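Local coordinates for protein alpha-glucosidase (Bacteroides thetaiotaomicron, PDB 5XFM) that hydrolyses beta-L-arabinopyranosides and alpha-galactosides as a calcium-containing glycoside hydrolase of family 97, at residues A[157-165]-A[185-193]; A[397-408]-A[428-439]. The protein carries 1 engineered substitution. One frame throughout, in Å; residues are numbered along the deposited sequence.

Contact 1. Residues A[157-165]-A[185-193]; sequences CPQSDAMIG and DRSQYGHGY
Two loops at the margin of an antiparallel sheet in the N-terminal, galactose-mutarotase-like region meet here, Pro-158 forming a single backbone bridge with Tyr-193 and Ser-160 lying against Tyr-189. The bridge carries the pairing of strands 153-156 and 197-200 into their loops, and beside it Gln-159 N donates to Gly-192 O (2.9 Å) in a nearly straight bond of 166°. One water knits the same backbones together: it donates to Gln-159 O and Gly-192 O and accepts from His-191 N and, weakly, from Tyr-189 N. The Tyr-189 ring is the main side-chain element. With CG anti to its own carbonyl carbon (chi1 -56°), it swings into the other loop and is sandwiched, Gln-188 CG over one face and Ser-160 CA over the opposite one, the latter a CH-pi contact 3.6 Å from the ring centroid. Pro-158 CG and Asp-161 OD2 sit at its edge, OD2 being 3.3 Å from Tyr-189 CD2, while Ile-164 CD1 packs near CE2. The phenol oxygen is hydrogen-bonded to Glu-175, which helps hold the far end of the ring. Asp-161 also turns to His-191: NE2 gives a weak bond of 2.9 Å to OD1, which lies in the imidazole plane although the carboxylate stands nearly perpendicular to the ring. A second water donates to Asp-161 OD1 (2.7 Å) and to Tyr-189 O (2.9 Å).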
# COMPACT_ATOMS: atom_id res chain seq x y z
N CYS A 157 -3.19 12.58 -2.66
CA CYS A 157 -2.00 12.88 -3.45
C CYS A 157 -2.34 12.72 -4.93
O CYS A 157 -3.02 11.77 -5.32
CB CYS A 157 -0.83 11.96 -3.06
SG CYS A 157 -1.13 10.20 -3.33
N PRO A 158 -1.87 13.66 -5.75
CA PRO A 158 -2.30 13.73 -7.15
C PRO A 158 -1.62 12.69 -8.02
O PRO A 158 -0.53 12.21 -7.69
CB PRO A 158 -1.87 15.13 -7.56
CG PRO A 158 -0.60 15.33 -6.77
CD PRO A 158 -0.87 14.70 -5.44
N GLN A 159 -2.27 12.34 -9.12
CA GLN A 159 -1.63 11.60 -10.19
C GLN A 159 -0.81 12.57 -11.04
O GLN A 159 -1.29 13.65 -11.39
CB GLN A 159 -2.68 10.86 -11.03
CG GLN A 159 -2.14 10.23 -12.30
CD GLN A 159 -1.19 9.08 -12.05
OE1 GLN A 159 -0.14 9.25 -11.42
NE2 GLN A 159 -1.53 7.91 -12.57
N SER A 160 0.42 12.20 -11.38
CA SER A 160 1.29 13.12 -12.12
C SER A 160 1.00 13.13 -13.62
O SER A 160 0.17 12.35 -14.10
CB SER A 160 2.77 12.78 -11.88
OG SER A 160 3.15 11.57 -12.54
N ASP A 161 1.67 14.02 -14.35
CA ASP A 161 1.71 13.92 -15.80
C ASP A 161 2.40 12.62 -16.16
O ASP A 161 3.05 12.00 -15.31
CB ASP A 161 2.46 15.10 -16.44
CG ASP A 161 1.81 16.44 -16.15
OD1 ASP A 161 0.57 16.55 -16.30
OD2 ASP A 161 2.55 17.38 -15.79
N ALA A 162 2.24 12.18 -17.40
CA ALA A 162 2.93 11.00 -17.88
C ALA A 162 4.28 11.40 -18.46
O ALA A 162 4.41 12.46 -19.05
CB ALA A 162 2.09 10.27 -18.93
N MET A 163 5.28 10.53 -18.27
CA MET A 163 6.61 10.67 -18.88
C MET A 163 7.40 11.89 -18.38
O MET A 163 8.18 12.46 -19.13
CB MET A 163 6.51 10.75 -20.42
CG MET A 163 5.53 9.77 -21.06
SD MET A 163 5.64 8.10 -20.44
CE MET A 163 7.34 7.66 -20.82
N ILE A 164 7.18 12.30 -17.14
CA ILE A 164 8.03 13.30 -16.52
C ILE A 164 8.87 12.63 -15.44
O ILE A 164 8.87 11.40 -15.33
CB ILE A 164 7.24 14.48 -15.91
CG1 ILE A 164 6.32 13.98 -14.80
CG2 ILE A 164 6.45 15.21 -16.99
CD1 ILE A 164 5.71 15.08 -13.95
N GLY A 165 9.61 13.42 -14.66
CA GLY A 165 10.44 12.88 -13.60
C GLY A 165 11.69 12.19 -14.14
O GLY A 165 12.02 12.31 -15.32
N ASP A 185 -10.56 22.10 -4.23
CA ASP A 185 -9.18 22.21 -4.69
C ASP A 185 -8.95 21.44 -5.98
O ASP A 185 -9.54 20.38 -6.20
CB ASP A 185 -8.20 21.73 -3.63
CG ASP A 185 -7.93 22.78 -2.58
OD1 ASP A 185 -8.56 23.86 -2.66
OD2 ASP A 185 -7.07 22.55 -1.70
N ARG A 186 -8.10 21.98 -6.83
CA ARG A 186 -7.74 21.34 -8.09
C ARG A 186 -6.46 20.54 -7.91
O ARG A 186 -5.55 20.96 -7.19
CB ARG A 186 -7.60 22.41 -9.18
CG ARG A 186 -6.64 22.09 -10.29
CD ARG A 186 -7.20 21.09 -11.29
NE ARG A 186 -6.59 21.25 -12.61
CZ ARG A 186 -5.27 21.27 -12.83
NH1 ARG A 186 -4.42 21.12 -11.82
NH2 ARG A 186 -4.81 21.42 -14.06
N SER A 187 -6.38 19.37 -8.56
CA SER A 187 -5.20 18.52 -8.45
C SER A 187 -3.99 19.22 -9.06
O SER A 187 -4.12 20.02 -9.98
CB SER A 187 -5.43 17.16 -9.13
OG SER A 187 -5.53 17.29 -10.53
N GLN A 188 -2.81 18.89 -8.53
CA GLN A 188 -1.56 19.54 -8.91
C GLN A 188 -1.27 19.45 -10.41
O GLN A 188 -0.77 20.40 -11.01
CB GLN A 188 -0.40 18.94 -8.11
CG GLN A 188 0.99 19.40 -8.52
CD GLN A 188 2.09 18.72 -7.72
OE1 GLN A 188 1.82 18.02 -6.75
NE2 GLN A 188 3.34 18.93 -8.13
N TYR A 189 -1.59 18.32 -11.04
CA TYR A 189 -1.30 18.15 -12.46
C TYR A 189 -2.54 18.14 -13.36
O TYR A 189 -2.41 18.07 -14.59
CB TYR A 189 -0.52 16.86 -12.71
CG TYR A 189 0.77 16.71 -11.95
CD1 TYR A 189 0.78 16.19 -10.65
CD2 TYR A 189 1.98 17.06 -12.53
CE1 TYR A 189 1.96 16.04 -9.96
CE2 TYR A 189 3.17 16.91 -11.84
CZ TYR A 189 3.16 16.40 -10.55
OH TYR A 189 4.34 16.26 -9.86
N GLY A 190 -3.72 18.19 -12.77
CA GLY A 190 -4.95 18.08 -13.54
C GLY A 190 -5.27 16.66 -14.00
O GLY A 190 -5.91 16.46 -15.03
N HIS A 191 -4.81 15.67 -13.24
CA HIS A 191 -5.13 14.28 -13.59
C HIS A 191 -5.76 13.52 -12.43
O HIS A 191 -5.69 12.29 -12.38
CB HIS A 191 -3.87 13.56 -14.09
CG HIS A 191 -3.25 14.20 -15.29
ND1 HIS A 191 -3.90 14.31 -16.50
CD2 HIS A 191 -2.03 14.76 -15.48
CE1 HIS A 191 -3.12 14.91 -17.38
NE2 HIS A 191 -1.97 15.20 -16.78
N GLY A 192 -6.41 14.24 -11.52
CA GLY A 192 -7.02 13.63 -10.36
C GLY A 192 -6.02 13.02 -9.38
O GLY A 192 -4.90 13.49 -9.25
N TYR A 193 -6.43 11.96 -8.70
CA TYR A 193 -5.68 11.44 -7.56
C TYR A 193 -5.54 9.92 -7.59
O TYR A 193 -6.45 9.22 -8.04
CB TYR A 193 -6.35 11.87 -6.26
CG TYR A 193 -6.75 13.33 -6.27
CD1 TYR A 193 -5.86 14.32 -5.89
CD2 TYR A 193 -8.02 13.71 -6.70
CE1 TYR A 193 -6.23 15.64 -5.91
CE2 TYR A 193 -8.39 15.04 -6.73
CZ TYR A 193 -7.49 16.00 -6.34
OH TYR A 193 -7.86 17.32 -6.36
O HOH W 1 -3.27 15.42 -10.86
O HOH W 2 -0.18 19.10 -16.12

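Contact 2. Residues A[397-408]-A[428-439]; sequences VKGIKVDFFGGD and LMVIFHGCTLPR
The His-433 imidazole has Lys-401 CE over the centre of one face, a CH-pi contact 3.3 Å from the ring centroid, with Ile-431 CG2 and a water in plane at its edge. All four Lys-401 torsions are near 180°, and this straight chain carries CE across the ring. The water lies 3.0 Å from His-433 ND1 and donates to Asp-403 OD2. Phe-405 has His-433 O in plane at its edge; its ring is nearly perpendicular to that of Phe-432, CE1 meeting CD1 at 3.5 Å, and Val-430 CG1 lies over one Phe-432 face, toward its rim. These side chains come from, or just after, parallel strands 399-403 and 429-432 of the TIM barrel, joined by helix 410-425 in a beta-alpha-beta unit. Ile-400 bonds through N and O to Met-429 and Ile-431, Val-402 likewise to Ile-431 and His-433. With an alanine in place of His-433, Lys-401 CE would probably lose the surface it rests on and the water its partner at the ring nitrogen. Farther along, Thr-436 OG1 donates to the syn lone pair of Asp-408 OD1 (2.7 Å) and accepts from Arg-439 NH1. Tyr-173 OH bonds Asp-408 OD2 and Glu-211 salt-bridges Arg-439 NE; the hydroxyl relay between the two charges probably helps keep them in place.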
# COMPACT_ATOMS: atom_id res chain seq x y z
N VAL A 397 19.75 -17.12 -5.22
CA VAL A 397 19.24 -15.79 -4.89
C VAL A 397 17.78 -15.98 -4.47
O VAL A 397 17.07 -16.78 -5.07
CB VAL A 397 19.36 -14.80 -6.08
CG1 VAL A 397 18.75 -13.44 -5.72
CG2 VAL A 397 20.82 -14.63 -6.49
N LYS A 398 17.36 -15.26 -3.44
CA LYS A 398 16.06 -15.47 -2.82
C LYS A 398 15.02 -14.41 -3.16
O LYS A 398 13.84 -14.58 -2.84
CB LYS A 398 16.22 -15.54 -1.30
CG LYS A 398 16.99 -16.76 -0.82
CD LYS A 398 16.39 -18.02 -1.42
CE LYS A 398 16.53 -19.21 -0.50
NZ LYS A 398 15.62 -20.31 -0.89
N GLY A 399 15.43 -13.31 -3.78
CA GLY A 399 14.48 -12.26 -4.10
C GLY A 399 14.94 -11.29 -5.16
O GLY A 399 16.14 -11.18 -5.45
N ILE A 400 13.99 -10.60 -5.78
CA ILE A 400 14.32 -9.55 -6.72
C ILE A 400 13.55 -8.26 -6.44
O ILE A 400 12.39 -8.29 -6.00
CB ILE A 400 14.06 -9.96 -8.18
CG1 ILE A 400 12.63 -10.43 -8.38
CG2 ILE A 400 15.04 -11.03 -8.59
CD1 ILE A 400 12.27 -10.64 -9.84
N LYS A 401 14.21 -7.14 -6.70
CA LYS A 401 13.58 -5.83 -6.62
C LYS A 401 13.46 -5.25 -8.02
O LYS A 401 14.48 -4.95 -8.66
CB LYS A 401 14.39 -4.91 -5.70
CG LYS A 401 13.90 -3.47 -5.66
CD LYS A 401 14.80 -2.61 -4.80
CE LYS A 401 14.39 -1.15 -4.86
NZ LYS A 401 15.26 -0.28 -4.04
N VAL A 402 12.23 -5.11 -8.51
CA VAL A 402 11.97 -4.70 -9.89
C VAL A 402 11.40 -3.28 -9.98
O VAL A 402 10.38 -2.98 -9.36
CB VAL A 402 11.01 -5.66 -10.59
CG1 VAL A 402 10.90 -5.32 -12.06
CG2 VAL A 402 11.47 -7.12 -10.42
N ASP A 403 12.04 -2.44 -10.78
CA ASP A 403 11.81 -1.00 -10.72
C ASP A 403 11.32 -0.39 -12.04
O ASP A 403 11.37 -1.03 -13.09
CB ASP A 403 13.10 -0.29 -10.29
CG ASP A 403 12.84 0.93 -9.42
OD1 ASP A 403 11.78 1.57 -9.61
OD2 ASP A 403 13.69 1.24 -8.56
N PHE A 404 10.82 0.84 -11.96
CA PHE A 404 10.53 1.70 -13.13
C PHE A 404 9.51 1.15 -14.13
O PHE A 404 9.79 1.07 -15.32
CB PHE A 404 11.83 2.01 -13.88
CG PHE A 404 12.86 2.75 -13.07
CD1 PHE A 404 12.52 3.91 -12.38
CD2 PHE A 404 14.16 2.29 -13.00
CE1 PHE A 404 13.46 4.59 -11.64
CE2 PHE A 404 15.10 2.96 -12.25
CZ PHE A 404 14.75 4.12 -11.57
N PHE A 405 8.31 0.82 -13.66
CA PHE A 405 7.28 0.32 -14.57
C PHE A 405 6.61 1.44 -15.38
O PHE A 405 6.81 2.62 -15.11
CB PHE A 405 6.22 -0.45 -13.79
CG PHE A 405 6.67 -1.81 -13.33
CD1 PHE A 405 7.39 -1.96 -12.15
CD2 PHE A 405 6.40 -2.95 -14.09
CE1 PHE A 405 7.81 -3.21 -11.72
CE2 PHE A 405 6.82 -4.20 -13.66
CZ PHE A 405 7.52 -4.34 -12.47
N GLY A 406 5.82 1.04 -16.38
CA GLY A 406 5.27 1.94 -17.38
C GLY A 406 3.89 2.55 -17.14
O GLY A 406 3.31 3.15 -18.05
N GLY A 407 3.34 2.39 -15.95
CA GLY A 407 2.07 3.03 -15.65
C GLY A 407 0.96 2.06 -15.33
O GLY A 407 1.21 0.93 -14.92
N ASP A 408 -0.29 2.47 -15.55
CA ASP A 408 -1.44 1.72 -15.04
C ASP A 408 -2.17 0.94 -16.12
O ASP A 408 -3.17 0.28 -15.84
CB ASP A 408 -2.42 2.68 -14.35
CG ASP A 408 -2.11 2.89 -12.86
OD1 ASP A 408 -1.34 2.09 -12.28
OD2 ASP A 408 -2.63 3.86 -12.27
N LEU A 428 11.34 -17.27 -6.34
CA LEU A 428 11.80 -15.92 -6.02
C LEU A 428 10.70 -15.04 -5.44
O LEU A 428 9.59 -14.99 -5.97
CB LEU A 428 12.37 -15.26 -7.27
CG LEU A 428 13.66 -15.87 -7.82
CD1 LEU A 428 13.86 -15.46 -9.26
CD2 LEU A 428 14.83 -15.45 -6.96
N MET A 429 11.02 -14.35 -4.36
CA MET A 429 10.17 -13.28 -3.86
C MET A 429 10.35 -12.03 -4.72
O MET A 429 11.41 -11.83 -5.32
CB MET A 429 10.46 -12.97 -2.40
CG MET A 429 10.18 -14.11 -1.47
SD MET A 429 10.63 -13.77 0.25
CE MET A 429 12.38 -14.15 0.18
N VAL A 430 9.32 -11.19 -4.77
CA VAL A 430 9.36 -9.99 -5.60
C VAL A 430 8.95 -8.71 -4.87
O VAL A 430 7.88 -8.64 -4.29
CB VAL A 430 8.45 -10.15 -6.83
CG1 VAL A 430 8.36 -8.84 -7.59
CG2 VAL A 430 8.97 -11.25 -7.73
N ILE A 431 9.85 -7.72 -4.88
CA ILE A 431 9.52 -6.36 -4.47
C ILE A 431 9.34 -5.49 -5.71
O ILE A 431 10.14 -5.60 -6.64
CB ILE A 431 10.63 -5.73 -3.59
CG1 ILE A 431 10.81 -6.50 -2.29
CG2 ILE A 431 10.32 -4.27 -3.29
CD1 ILE A 431 11.98 -6.01 -1.47
N PHE A 432 8.30 -4.66 -5.74
CA PHE A 432 8.17 -3.69 -6.82
C PHE A 432 8.54 -2.28 -6.37
O PHE A 432 8.21 -1.87 -5.26
CB PHE A 432 6.75 -3.67 -7.39
CG PHE A 432 6.39 -4.92 -8.12
CD1 PHE A 432 7.23 -5.44 -9.08
CD2 PHE A 432 5.19 -5.56 -7.85
CE1 PHE A 432 6.89 -6.59 -9.76
CE2 PHE A 432 4.85 -6.71 -8.53
CZ PHE A 432 5.69 -7.23 -9.48
N HIS A 433 9.21 -1.56 -7.26
CA HIS A 433 9.52 -0.15 -7.05
C HIS A 433 9.18 0.63 -8.32
O HIS A 433 9.02 0.04 -9.39
CB HIS A 433 10.98 0.05 -6.68
CG HIS A 433 11.23 0.06 -5.20
ND1 HIS A 433 11.78 1.14 -4.54
CD2 HIS A 433 11.02 -0.89 -4.26
CE1 HIS A 433 11.88 0.86 -3.25
NE2 HIS A 433 11.42 -0.36 -3.06
N GLY A 434 9.08 1.95 -8.19
CA GLY A 434 8.76 2.82 -9.32
C GLY A 434 7.48 2.34 -9.94
O GLY A 434 7.38 2.21 -11.16
N CYS A 435 6.49 2.10 -9.09
CA CYS A 435 5.39 1.21 -9.42
C CYS A 435 4.04 1.74 -8.98
O CYS A 435 3.93 2.79 -8.34
CB CYS A 435 5.62 -0.16 -8.77
SG CYS A 435 5.70 -0.09 -6.94
N THR A 436 3.00 0.99 -9.33
CA THR A 436 1.65 1.35 -8.96
C THR A 436 1.30 0.77 -7.60
O THR A 436 2.01 -0.09 -7.07
CB THR A 436 0.65 0.87 -9.99
OG1 THR A 436 -0.64 1.44 -9.73
CG2 THR A 436 0.57 -0.66 -10.01
N LEU A 437 0.18 1.25 -7.05
CA LEU A 437 -0.34 0.77 -5.78
C LEU A 437 -0.67 -0.72 -5.88
O LEU A 437 -1.21 -1.16 -6.89
CB LEU A 437 -1.59 1.55 -5.38
CG LEU A 437 -2.27 1.22 -4.05
CD1 LEU A 437 -1.48 1.88 -2.94
CD2 LEU A 437 -3.74 1.64 -4.01
N PRO A 438 -0.32 -1.50 -4.84
CA PRO A 438 -0.72 -2.91 -4.80
C PRO A 438 -2.22 -3.02 -4.55
O PRO A 438 -2.77 -2.25 -3.76
CB PRO A 438 0.08 -3.48 -3.63
CG PRO A 438 0.27 -2.30 -2.73
CD PRO A 438 0.46 -1.12 -3.65
N ARG A 439 -2.89 -3.93 -5.23
CA ARG A 439 -4.34 -4.01 -5.12
C ARG A 439 -4.78 -5.38 -4.62
O ARG A 439 -5.32 -6.18 -5.38
CB ARG A 439 -4.97 -3.65 -6.47
CG ARG A 439 -5.09 -2.14 -6.69
CD ARG A 439 -4.70 -1.79 -8.11
NE ARG A 439 -4.99 -0.41 -8.51
CZ ARG A 439 -4.07 0.52 -8.74
NH1 ARG A 439 -2.79 0.24 -8.58
NH2 ARG A 439 -4.44 1.74 -9.12
O HOH W 3 13.08 3.24 -6.24

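Contact 1 lies wholly before contact 2 in the sequence, one in the N-terminal region and the other in the catalytic barrel, with centres about 22 Å apart. They nevertheless touch, by packing, where Gln-159 NE2 comes within 4.2 Å of Asp-408 OD2. The residues between the segments of contact 1 tie the two together: Tyr-173 OH bonds to Asp-408 and Arg-439 of contact 2, Glu-174 binds the calcium ion, and Glu-175 is hydrogen-bonded to Tyr-189 OH of contact 1. Contact 2 is much nearer the metal, the side chain of His-433 standing about 4 Å from it against about 12 Å for Ser-160. Glu-452, another calcium ligand, accepts a hydrogen bond from Gly-434 N.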